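Local coordinates for protein putative pyridoxal phosphate-dependent transferase (Clostridium difficile, PDB 4DGT) that binds pyridoxal-5'-phosphate and is a putative transferase dependent on it, belongs to the aminotransferase class I and II family and is assembled from two copies of the chain, at residues A[9-14]-A[373-378]; A[160-165]-A[191-196]; A[202-207]-A[216-221]; A[316-321]-A[329-334]. All blocks are in the same frame, centred on the assembly; numbering follows the deposited sequence.

Contact 1 of 4, residues A[9-14]-A[373-378]; sequences NEIVDR and ACPRSM
The irregular loop 9-14 meets the start of helix 376-390 where the CA atoms of N9 and P375 lie 4.8 Å apart, and no direct hydrogen bond joins the two backbones. P375, at the N-cap position, turns its ring toward the loop: CG sits 3.6 Å from E10 O, and CB rests on N9 O. Proline suits this place, since the first turn of a helix asks for no N-H there and the rigid ring offers an apolar CB-CG edge. I11 contributes its CG2 branch, which stands beside the backbone N while CG1 takes the position between N and the carbonyl carbon (chi1 64°); CG2 thereby comes 4.2 Å from P375 CG and 3.6 Å from S377 OG. Polar linkage passes through water: one molecule accepts from S377 N at 3.0 Å and gives only weak bonds to N9. The side-chain oxygen N9 OD1 is also bonded to Y298 OH, which in turn pairs with R376 N, while E10 forms a salt bridge with K45. Near the surface, an N-terminal arm is laid across the N-terminus of helix 376-390, with proline at the N-cap and the N-H of S377 in the first turn reaching the arm through water.

Contact 2 of 4, residues A[160-165]-A[191-196]; sequences NKIKDV and DICLKH
I162 and H196 form the heart of this contact, through a CH-pi interaction. The methyl I162 CG2 sits over the middle of the imidazole face, 3.3 Å from the ring centroid and only 7° off the ring normal, with all five ring atoms of H196 at similar distances from it. Two torsions bring the groups together: CG1 of I162 is anti to the backbone N (chi1 -167°), leaving CG2 to face the ring, and the H196 ring stands nearly upright on its CB (chi2 -86°). A branched isoleucine suits the place because its second branch remains available for other neighbours.

Apolar packing uses that branch. I162 CG1 approaches I192 CG2 at 4.3 Å, and CD1 lies 4.4 Å from C193 SG, so one side chain reaches from I192 and C193 in the last turn of helix 183-195 to H196 just beyond it. I192 and C193, apolar and buried, suit a place where only van der Waals contact is made.

Polar contacts are fewer. A water lies 2.9 Å from I162 O and 3.0 Å from H196 O, close to the carbonyls of both chain turns.

H196 is the first residue to leave helical geometry after helix 183-195, and I162 follows the end region of helix 155-161. I162 and C193 both touch V198, just ahead of strand 199-203, I192 also packs on Y155 and I158 of helix 155-161, and V165 leans on strand 116-119; the two helix ends are therefore joined beside the large mixed sheet.

Contact 3 of 4, residues A[202-207]-A[216-221]; sequences SDEIHS and HIPMAS. With MG (magnesium ion), chain E; PLP (pyridoxal-5'-phosphate), chain C.
The end of strand 199-203 and the turn after it belong to the pyridoxal-5'-phosphate site, and this contact fastens the back of that turn to the loop 216-221. Toward the cofactor, D203 OD2 lies 2.6 Å from the pyridine N1 of PLP, H206 NE2 is hydrogen-bonded to PLP O3 at 2.7 Å, and I205 packs its CG2 against the pyridine ring. D203 OD1 also accepts from I205 N in an Asx turn, which helps to fix its carboxylate.

E204 points the other way. Its chain runs extended beyond CG and its two oxygens are used differently. OE1 receives H216 NE2 at 2.8 Å; the donor nitrogen approaches from well above the carboxylate plane, while OE1 lies near the plane of the imidazole, the two planes being 80° apart. OE2 takes M219 N on its syn lone pair, at 3.0 Å, and S202 OG on its anti lone pair, and N172 is a further partner. S207 CB covers one face of the H216 ring, 3.6 Å from its centroid.

A long acid suits this buried spot because it can serve histidine, backbone and serine together. With several donors around it the carboxylate is probably kept ionised, and its negative charge would favour protonation of H216. The resulting network likely steadies the turn that carries D203 and H206 to the cofactor.

Contact 4 of 4, residues A[316-321]-A[329-334]; sequences KLKVRK and WVDFSA
One face of the F332 ring receives L317 CD2, 3.9 Å from the ring centroid in a CH-pi contact set toward the rim, while V330 O lies at its edge, in plane. This pair sits at one end of a beta hairpin, strand 318-319 against 327-331, bordering the four-stranded antiparallel sheet. L317 CG is anti to the carbonyl carbon (chi1 -54°), which lets both methyls reach F332; leucine's forked tip suits a ring, and helix 376-390 packs against both residues. V330 joins them on this side, its CG1 4.0 Å from L317 CB.

The backbones pair at K318 and D331, a hydrogen-bonded antiparallel pair: D331 N reaches K318 O at 2.7 Å (168°), and K318 N reaches D331 O at 3.1 Å. Their side chains lie alongside each other on the other side of the sheet, where lysine's charge stays near the acid.

D331 also closes an Asx turn. Its OD1 takes both S333 N, at 2.8 Å, and S333 OG from the same face of the carboxylate plane, where the chain enters the 3-10 segment 333-334. Beside this turn a water gives bonds to K316 O and D331 O and accepts from A334 N, 3.0 Å away.

Overall arrangement
From the N terminus, the chain leaves loop 9-14 and comes back against it at the start of helix 376-390, so contact 1 closes a loop that encloses the other three. Within it they follow in series and none cross. Contact 2 joins the ends of helices 155-161 and 183-195; strand 199-203 then leads to contact 3, centred about 20 Å from the centre of contact 2, where a short loop folds back on the side of the turn away from the cofactor. Contact 4 comes last, a hairpin at the edge of the smaller antiparallel sheet. Contacts 2 and 3 thus belong with the large mixed sheet, and contact 1 ties the N-terminal arm to the last helix.

Contact 1 of 4, residues A[9-14]-A[373-378]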
# COMPACT_ATOMS: atom_id res chain seq x y z
N ASN A 9 -29.37 -10.96 -5.57
CA ASN A 9 -30.28 -11.15 -4.42
C ASN A 9 -29.65 -11.97 -3.29
O ASN A 9 -30.15 -11.92 -2.14
CB ASN A 9 -31.58 -11.81 -4.86
CG ASN A 9 -32.40 -10.97 -5.78
OD1 ASN A 9 -32.66 -9.79 -5.52
ND2 ASN A 9 -32.89 -11.59 -6.84
N GLU A 10 -28.59 -12.70 -3.59
CA GLU A 10 -28.00 -13.60 -2.61
C GLU A 10 -27.49 -12.78 -1.44
O GLU A 10 -26.76 -11.82 -1.62
CB GLU A 10 -26.83 -14.37 -3.25
CG GLU A 10 -25.87 -15.01 -2.27
CD GLU A 10 -24.88 -15.96 -2.92
OE1 GLU A 10 -24.67 -15.86 -4.15
OE2 GLU A 10 -24.32 -16.83 -2.22
N ILE A 11 -27.83 -13.19 -0.23
CA ILE A 11 -27.29 -12.48 0.92
C ILE A 11 -26.04 -13.19 1.37
O ILE A 11 -25.99 -14.41 1.47
CB ILE A 11 -28.30 -12.26 2.07
CG1 ILE A 11 -28.75 -13.59 2.67
CG2 ILE A 11 -29.47 -11.41 1.61
CD1 ILE A 11 -29.38 -13.42 4.04
N VAL A 12 -24.99 -12.41 1.58
CA VAL A 12 -23.73 -12.95 2.02
C VAL A 12 -23.44 -12.42 3.41
O VAL A 12 -23.42 -11.21 3.62
CB VAL A 12 -22.61 -12.54 1.05
CG1 VAL A 12 -21.25 -12.94 1.59
CG2 VAL A 12 -22.85 -13.13 -0.33
N ASP A 13 -23.23 -13.31 4.36
CA ASP A 13 -22.90 -12.88 5.73
C ASP A 13 -21.51 -12.27 5.68
O ASP A 13 -20.59 -12.90 5.13
CB ASP A 13 -22.91 -14.08 6.70
CG ASP A 13 -22.79 -13.66 8.19
OD1 ASP A 13 -22.85 -12.44 8.51
OD2 ASP A 13 -22.67 -14.57 9.04
N ARG A 14 -21.38 -11.04 6.20
CA ARG A 14 -20.05 -10.38 6.32
C ARG A 14 -19.60 -10.16 7.77
O ARG A 14 -18.59 -9.48 8.04
CB ARG A 14 -20.03 -9.06 5.58
CG ARG A 14 -20.23 -9.19 4.08
CD ARG A 14 -20.17 -7.83 3.42
NE ARG A 14 -18.81 -7.30 3.29
CZ ARG A 14 -18.52 -6.06 2.88
NH1 ARG A 14 -19.49 -5.20 2.55
NH2 ARG A 14 -17.26 -5.64 2.74
N ALA A 373 -25.79 -0.39 -2.95
CA ALA A 373 -25.14 -1.57 -3.56
C ALA A 373 -25.22 -2.75 -2.60
O ALA A 373 -24.20 -3.22 -2.05
CB ALA A 373 -23.66 -1.26 -3.92
N CYS A 374 -26.45 -3.29 -2.47
CA CYS A 374 -26.72 -4.38 -1.57
C CYS A 374 -27.97 -5.09 -2.10
O CYS A 374 -28.71 -4.57 -2.96
CB CYS A 374 -26.95 -3.89 -0.16
SG CYS A 374 -28.34 -2.77 0.05
N PRO A 375 -28.22 -6.31 -1.62
CA PRO A 375 -29.42 -7.03 -2.08
C PRO A 375 -30.66 -6.29 -1.77
O PRO A 375 -30.70 -5.55 -0.79
CB PRO A 375 -29.34 -8.31 -1.28
CG PRO A 375 -27.89 -8.50 -1.03
CD PRO A 375 -27.38 -7.16 -0.75
N ARG A 376 -31.68 -6.45 -2.60
CA ARG A 376 -32.94 -5.76 -2.38
C ARG A 376 -33.47 -5.97 -0.98
O ARG A 376 -34.05 -5.07 -0.38
CB ARG A 376 -33.93 -6.25 -3.42
CG ARG A 376 -35.32 -5.72 -3.20
CD ARG A 376 -35.47 -4.22 -3.39
NE ARG A 376 -34.97 -3.83 -4.70
CZ ARG A 376 -35.66 -3.91 -5.81
NH1 ARG A 376 -36.97 -4.18 -5.80
NH2 ARG A 376 -35.05 -3.62 -6.94
N SER A 377 -33.35 -7.20 -0.46
CA SER A 377 -33.83 -7.46 0.90
C SER A 377 -33.23 -6.57 1.95
O SER A 377 -33.93 -6.13 2.85
CB SER A 377 -33.60 -8.88 1.35
OG SER A 377 -32.30 -9.33 1.09
N MET A 378 -31.92 -6.33 1.83
CA MET A 378 -31.19 -5.46 2.77
C MET A 378 -31.62 -3.98 2.61
O MET A 378 -31.75 -3.25 3.59
CB MET A 378 -29.66 -5.64 2.59
CG MET A 378 -28.85 -4.83 3.57
SD MET A 378 -27.16 -5.36 3.36
CE MET A 378 -26.40 -4.06 4.28
O HOH W 1 -32.70 -9.69 -2.02
O HOH W 2 -31.70 -11.21 -0.41

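Contact 2 of 4, residues A[160-165]-A[191-196]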
# COMPACT_ATOMS: atom_id res chain seq x y z
N ASN A 160 -14.67 33.91 -9.29
CA ASN A 160 -14.34 34.90 -8.23
C ASN A 160 -13.23 34.50 -7.30
O ASN A 160 -12.61 35.37 -6.69
CB ASN A 160 -15.55 35.15 -7.36
CG ASN A 160 -16.65 35.90 -8.09
OD1 ASN A 160 -16.40 36.63 -9.04
ND2 ASN A 160 -17.86 35.72 -7.66
N LYS A 161 -12.97 33.22 -7.21
CA LYS A 161 -12.02 32.65 -6.23
C LYS A 161 -10.79 32.03 -6.88
O LYS A 161 -9.87 31.62 -6.15
CB LYS A 161 -12.70 31.61 -5.33
CG LYS A 161 -13.74 32.11 -4.34
CD LYS A 161 -14.51 30.94 -3.75
CE LYS A 161 -15.54 31.37 -2.74
NZ LYS A 161 -16.44 30.23 -2.42
N ILE A 162 -10.71 32.00 -8.22
CA ILE A 162 -9.76 31.13 -8.94
C ILE A 162 -8.37 31.79 -9.04
O ILE A 162 -7.38 31.12 -9.35
CB ILE A 162 -10.28 30.70 -10.37
CG1 ILE A 162 -9.48 29.54 -11.01
CG2 ILE A 162 -10.28 31.89 -11.31
CD1 ILE A 162 -9.79 28.13 -10.55
N LYS A 163 -8.32 33.10 -8.83
CA LYS A 163 -7.15 33.88 -9.27
C LYS A 163 -5.84 33.43 -8.61
O LYS A 163 -4.80 33.44 -9.28
CB LYS A 163 -7.40 35.38 -9.12
CG LYS A 163 -7.43 35.94 -7.70
CD LYS A 163 -7.35 37.47 -7.72
CE LYS A 163 -6.79 38.08 -6.42
NZ LYS A 163 -5.31 37.96 -6.21
N ASP A 164 -5.88 32.98 -7.36
CA ASP A 164 -4.65 32.52 -6.69
C ASP A 164 -4.65 31.04 -6.35
O ASP A 164 -3.89 30.56 -5.52
CB ASP A 164 -4.45 33.33 -5.43
CG ASP A 164 -4.09 34.78 -5.73
OD1 ASP A 164 -4.86 35.69 -5.37
OD2 ASP A 164 -3.04 34.99 -6.37
N VAL A 165 -5.51 30.33 -7.03
CA VAL A 165 -5.58 28.90 -6.83
C VAL A 165 -4.57 28.21 -7.73
O VAL A 165 -4.31 28.66 -8.87
CB VAL A 165 -6.98 28.39 -7.16
CG1 VAL A 165 -7.07 26.91 -7.36
CG2 VAL A 165 -7.94 28.80 -6.03
N ASP A 191 -12.29 25.25 -19.20
CA ASP A 191 -11.83 26.48 -19.85
C ASP A 191 -11.46 27.54 -18.83
O ASP A 191 -10.49 28.28 -19.03
CB ASP A 191 -12.92 27.01 -20.76
CG ASP A 191 -12.97 26.29 -22.12
OD1 ASP A 191 -12.05 25.51 -22.53
OD2 ASP A 191 -13.99 26.51 -22.79
N ILE A 192 -12.23 27.63 -17.74
CA ILE A 192 -11.89 28.52 -16.63
C ILE A 192 -10.52 28.17 -16.09
O ILE A 192 -9.70 29.03 -15.86
CB ILE A 192 -12.92 28.56 -15.47
CG1 ILE A 192 -14.28 29.12 -15.89
CG2 ILE A 192 -12.34 29.36 -14.28
CD1 ILE A 192 -15.41 28.85 -14.88
N CYS A 193 -10.29 26.90 -15.80
CA CYS A 193 -9.03 26.49 -15.22
C CYS A 193 -7.89 26.74 -16.17
O CYS A 193 -6.85 27.23 -15.74
CB CYS A 193 -9.08 25.05 -14.75
SG CYS A 193 -10.13 24.76 -13.31
N LEU A 194 -8.07 26.48 -17.46
CA LEU A 194 -6.99 26.74 -18.42
C LEU A 194 -6.67 28.23 -18.54
O LEU A 194 -5.50 28.62 -18.60
CB LEU A 194 -7.33 26.23 -19.83
CG LEU A 194 -7.09 24.76 -20.00
CD1 LEU A 194 -8.00 24.12 -21.06
CD2 LEU A 194 -5.61 24.56 -20.24
N LYS A 195 -7.71 29.05 -18.49
CA LYS A 195 -7.54 30.55 -18.56
C LYS A 195 -6.65 31.03 -17.44
O LYS A 195 -5.80 31.92 -17.61
CB LYS A 195 -8.88 31.25 -18.41
CG LYS A 195 -8.86 32.77 -18.40
CD LYS A 195 -10.29 33.26 -18.53
CE LYS A 195 -10.44 34.77 -18.52
NZ LYS A 195 -11.89 35.01 -18.20
N HIS A 196 -6.79 30.41 -16.28
CA HIS A 196 -6.04 30.79 -15.10
C HIS A 196 -4.84 29.94 -14.79
O HIS A 196 -4.24 30.04 -13.71
CB HIS A 196 -6.96 30.84 -13.89
CG HIS A 196 -7.98 31.89 -13.98
ND1 HIS A 196 -7.73 33.16 -13.59
CD2 HIS A 196 -9.25 31.88 -14.55
CE1 HIS A 196 -8.80 33.93 -13.87
NE2 HIS A 196 -9.74 33.15 -14.45
O HOH W 3 -4.94 30.88 -10.88

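Contact 3 of 4, residues A[202-207]-A[216-221]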
# COMPACT_ATOMS: atom_id res chain seq x y z
N SER A 202 -8.71 15.17 -11.54
CA SER A 202 -10.05 14.65 -11.65
C SER A 202 -10.11 13.28 -11.02
O SER A 202 -9.50 12.34 -11.55
CB SER A 202 -10.50 14.61 -13.11
OG SER A 202 -11.88 14.33 -13.18
N ASP A 203 -10.86 13.16 -9.91
CA ASP A 203 -11.10 11.88 -9.23
C ASP A 203 -12.31 11.23 -9.89
O ASP A 203 -13.45 11.69 -9.68
CB ASP A 203 -11.34 12.13 -7.75
CG ASP A 203 -11.64 10.85 -6.98
OD1 ASP A 203 -11.89 9.77 -7.58
OD2 ASP A 203 -11.60 10.95 -5.73
N GLU A 204 -12.05 10.23 -10.73
CA GLU A 204 -13.07 9.61 -11.52
C GLU A 204 -13.23 8.18 -11.11
O GLU A 204 -13.63 7.32 -11.92
CB GLU A 204 -12.73 9.75 -12.98
CG GLU A 204 -12.66 11.24 -13.38
CD GLU A 204 -12.53 11.56 -14.85
OE1 GLU A 204 -12.62 10.61 -15.68
OE2 GLU A 204 -12.43 12.75 -15.25
N ILE A 205 -13.09 7.95 -9.81
CA ILE A 205 -13.19 6.55 -9.30
C ILE A 205 -14.58 5.92 -9.57
O ILE A 205 -14.71 4.72 -9.80
CB ILE A 205 -12.75 6.45 -7.82
CG1 ILE A 205 -12.44 4.99 -7.46
CG2 ILE A 205 -13.83 6.99 -6.93
CD1 ILE A 205 -11.87 4.84 -6.05
N HIS A 206 -15.65 6.75 -9.62
CA HIS A 206 -17.00 6.27 -9.84
C HIS A 206 -17.35 6.21 -11.33
O HIS A 206 -18.50 6.03 -11.68
CB HIS A 206 -18.02 7.13 -9.12
CG HIS A 206 -17.93 7.09 -7.64
ND1 HIS A 206 -18.55 6.14 -6.85
CD2 HIS A 206 -17.16 7.89 -6.77
CE1 HIS A 206 -18.25 6.38 -5.57
NE2 HIS A 206 -17.37 7.42 -5.52
N SER A 207 -16.33 6.31 -12.21
CA SER A 207 -16.53 6.44 -13.65
C SER A 207 -17.34 5.35 -14.30
O SER A 207 -17.93 5.56 -15.34
CB SER A 207 -15.15 6.49 -14.36
OG SER A 207 -14.37 5.36 -14.08
N HIS A 216 -20.44 8.75 -18.67
CA HIS A 216 -19.24 9.37 -18.08
C HIS A 216 -18.39 9.97 -19.15
O HIS A 216 -18.03 9.26 -20.15
CB HIS A 216 -18.43 8.31 -17.43
CG HIS A 216 -17.18 8.84 -16.74
ND1 HIS A 216 -17.23 9.68 -15.66
CD2 HIS A 216 -15.88 8.70 -17.10
CE1 HIS A 216 -15.97 10.01 -15.34
NE2 HIS A 216 -15.14 9.43 -16.24
N ILE A 217 -17.98 11.21 -18.91
CA ILE A 217 -17.04 11.91 -19.79
C ILE A 217 -15.80 12.21 -18.97
O ILE A 217 -15.83 13.11 -18.11
CB ILE A 217 -17.64 13.25 -20.29
CG1 ILE A 217 -19.00 13.03 -20.96
CG2 ILE A 217 -16.65 13.94 -21.21
CD1 ILE A 217 -18.95 12.16 -22.17
N PRO A 218 -14.67 11.49 -19.20
CA PRO A 218 -13.46 11.92 -18.47
C PRO A 218 -13.14 13.36 -18.85
O PRO A 218 -13.19 13.71 -20.01
CB PRO A 218 -12.40 10.92 -18.96
CG PRO A 218 -13.20 9.75 -19.47
CD PRO A 218 -14.44 10.30 -20.04
N MET A 219 -12.84 14.20 -17.87
CA MET A 219 -12.43 15.56 -18.16
C MET A 219 -11.31 15.64 -19.19
O MET A 219 -11.35 16.43 -20.13
CB MET A 219 -12.01 16.23 -16.89
CG MET A 219 -11.36 17.58 -17.02
SD MET A 219 -12.51 18.85 -17.73
CE MET A 219 -13.22 19.56 -16.23
N ALA A 220 -10.36 14.72 -19.10
CA ALA A 220 -9.19 14.70 -19.98
C ALA A 220 -9.55 14.25 -21.40
O ALA A 220 -8.79 14.46 -22.31
CB ALA A 220 -8.07 13.81 -19.39
N SER A 221 -10.72 13.65 -21.60
CA SER A 221 -11.13 13.13 -22.93
C SER A 221 -11.73 14.19 -23.84
O SER A 221 -11.92 13.96 -25.04
CB SER A 221 -12.14 11.99 -22.80
OG SER A 221 -13.42 12.50 -22.47
MG MG E . -12.01 12.86 -26.91
N1 PLP C . -12.63 9.09 -4.26
C2 PLP C . -13.96 9.07 -4.14
C2A PLP C . -14.81 10.21 -4.70
C3 PLP C . -14.69 7.99 -3.51
O3 PLP C . -16.04 8.00 -3.27
C4 PLP C . -13.89 6.94 -2.94
C4A PLP C . -14.56 5.79 -2.25
C5 PLP C . -12.43 7.00 -3.12
C6 PLP C . -11.86 8.08 -3.81
C5A PLP C . -11.57 5.87 -2.59
O4P PLP C . -10.32 6.43 -2.38
P PLP C . -9.06 5.35 -2.12
O1P PLP C . -8.80 4.76 -3.49
O2P PLP C . -7.94 6.29 -1.57
O3P PLP C . -9.65 4.28 -1.18
O HOH W 4 -10.17 12.93 -16.89
O HOH W 5 -11.18 11.34 -26.12
O HOH W 6 -12.17 11.82 -28.61
O HOH W 7 -12.43 14.72 -27.89

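Contact 4 of 4, residues A[316-321]-A[329-334]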
# COMPACT_ATOMS: atom_id res chain seq x y z
N LYS A 316 -42.07 13.37 3.66
CA LYS A 316 -41.38 14.59 4.11
C LYS A 316 -39.94 14.62 3.63
O LYS A 316 -39.36 15.71 3.48
CB LYS A 316 -41.45 14.72 5.63
CG LYS A 316 -42.89 14.95 6.12
CD LYS A 316 -42.91 15.45 7.54
CE LYS A 316 -44.32 15.38 8.14
NZ LYS A 316 -44.20 15.75 9.60
N LEU A 317 -39.39 13.46 3.28
CA LEU A 317 -38.02 13.40 2.74
C LEU A 317 -38.01 13.83 1.29
O LEU A 317 -39.01 13.68 0.59
CB LEU A 317 -37.41 12.02 2.89
CG LEU A 317 -37.43 11.46 4.33
CD1 LEU A 317 -36.69 10.12 4.38
CD2 LEU A 317 -36.91 12.38 5.45
N LYS A 318 -36.89 14.34 0.82
CA LYS A 318 -36.73 14.70 -0.58
C LYS A 318 -35.48 14.02 -1.13
O LYS A 318 -34.44 13.99 -0.46
CB LYS A 318 -36.61 16.21 -0.77
CG LYS A 318 -37.80 17.02 -0.28
CD LYS A 318 -37.44 18.50 -0.30
CE LYS A 318 -37.31 19.08 -1.71
NZ LYS A 318 -36.73 20.46 -1.77
N VAL A 319 -35.60 13.45 -2.32
CA VAL A 319 -34.54 12.69 -2.96
C VAL A 319 -34.64 12.91 -4.47
O VAL A 319 -35.76 13.03 -5.04
CB VAL A 319 -34.57 11.21 -2.61
CG1 VAL A 319 -35.86 10.57 -3.05
CG2 VAL A 319 -33.35 10.52 -3.17
N ARG A 320 -33.48 13.09 -5.08
CA ARG A 320 -33.32 13.17 -6.54
C ARG A 320 -32.52 11.94 -7.02
O ARG A 320 -31.52 11.58 -6.43
CB ARG A 320 -32.58 14.45 -6.96
CG ARG A 320 -33.28 15.73 -6.50
CD ARG A 320 -34.59 15.93 -7.28
NE ARG A 320 -35.42 17.06 -6.82
CZ ARG A 320 -36.44 16.99 -5.96
NH1 ARG A 320 -36.82 15.83 -5.44
NH2 ARG A 320 -37.11 18.10 -5.64
N LYS A 321 -32.94 11.31 -8.10
CA LYS A 321 -32.36 10.09 -8.55
C LYS A 321 -30.91 10.37 -9.00
O LYS A 321 -30.74 11.35 -9.78
CB LYS A 321 -33.22 9.55 -9.70
CG LYS A 321 -32.69 8.26 -10.24
CD LYS A 321 -33.60 7.66 -11.27
CE LYS A 321 -32.95 6.43 -11.87
NZ LYS A 321 -33.88 5.75 -12.82
N TRP A 329 -28.64 10.37 -1.99
CA TRP A 329 -28.50 11.57 -1.24
C TRP A 329 -29.90 12.08 -0.86
O TRP A 329 -30.64 12.55 -1.73
CB TRP A 329 -27.74 12.58 -2.10
CG TRP A 329 -27.28 13.88 -1.47
CD1 TRP A 329 -27.56 15.16 -1.93
CD2 TRP A 329 -26.40 14.09 -0.32
NE1 TRP A 329 -26.92 16.09 -1.17
CE2 TRP A 329 -26.16 15.51 -0.23
CE3 TRP A 329 -25.74 13.25 0.58
CZ2 TRP A 329 -25.39 16.05 0.78
CZ3 TRP A 329 -24.93 13.79 1.58
CH2 TRP A 329 -24.75 15.18 1.67
N VAL A 330 -30.24 11.97 0.41
CA VAL A 330 -31.63 12.19 0.86
C VAL A 330 -31.72 13.33 1.86
O VAL A 330 -30.94 13.34 2.86
CB VAL A 330 -32.19 10.92 1.52
CG1 VAL A 330 -33.65 11.11 2.02
CG2 VAL A 330 -32.07 9.72 0.61
N ASP A 331 -32.62 14.28 1.55
CA ASP A 331 -32.81 15.49 2.35
C ASP A 331 -33.81 15.21 3.45
O ASP A 331 -34.98 14.97 3.13
CB ASP A 331 -33.33 16.63 1.47
CG ASP A 331 -33.36 17.94 2.16
OD1 ASP A 331 -33.09 18.06 3.36
OD2 ASP A 331 -33.76 18.91 1.45
N PHE A 332 -33.38 15.28 4.72
CA PHE A 332 -34.18 15.11 5.89
C PHE A 332 -34.52 16.44 6.56
O PHE A 332 -35.08 16.44 7.64
CB PHE A 332 -33.43 14.26 6.94
CG PHE A 332 -33.35 12.81 6.64
CD1 PHE A 332 -32.62 12.33 5.57
CD2 PHE A 332 -34.04 11.88 7.43
CE1 PHE A 332 -32.54 10.98 5.31
CE2 PHE A 332 -33.97 10.51 7.17
CZ PHE A 332 -33.21 10.06 6.12
N SER A 333 -34.23 17.56 5.91
CA SER A 333 -34.39 18.85 6.59
C SER A 333 -35.79 19.20 6.98
O SER A 333 -35.96 19.94 7.95
CB SER A 333 -33.84 20.03 5.85
OG SER A 333 -34.32 20.05 4.51
N ALA A 334 -36.80 18.67 6.29
CA ALA A 334 -38.19 18.98 6.63
C ALA A 334 -38.61 18.47 8.00
O ALA A 334 -39.60 18.91 8.53
CB ALA A 334 -39.11 18.40 5.58
O HOH W 8 -36.85 16.84 3.87
O HOH W 9 -29.25 10.83 -4.71
O HOH W 10 -30.81 14.15 -3.83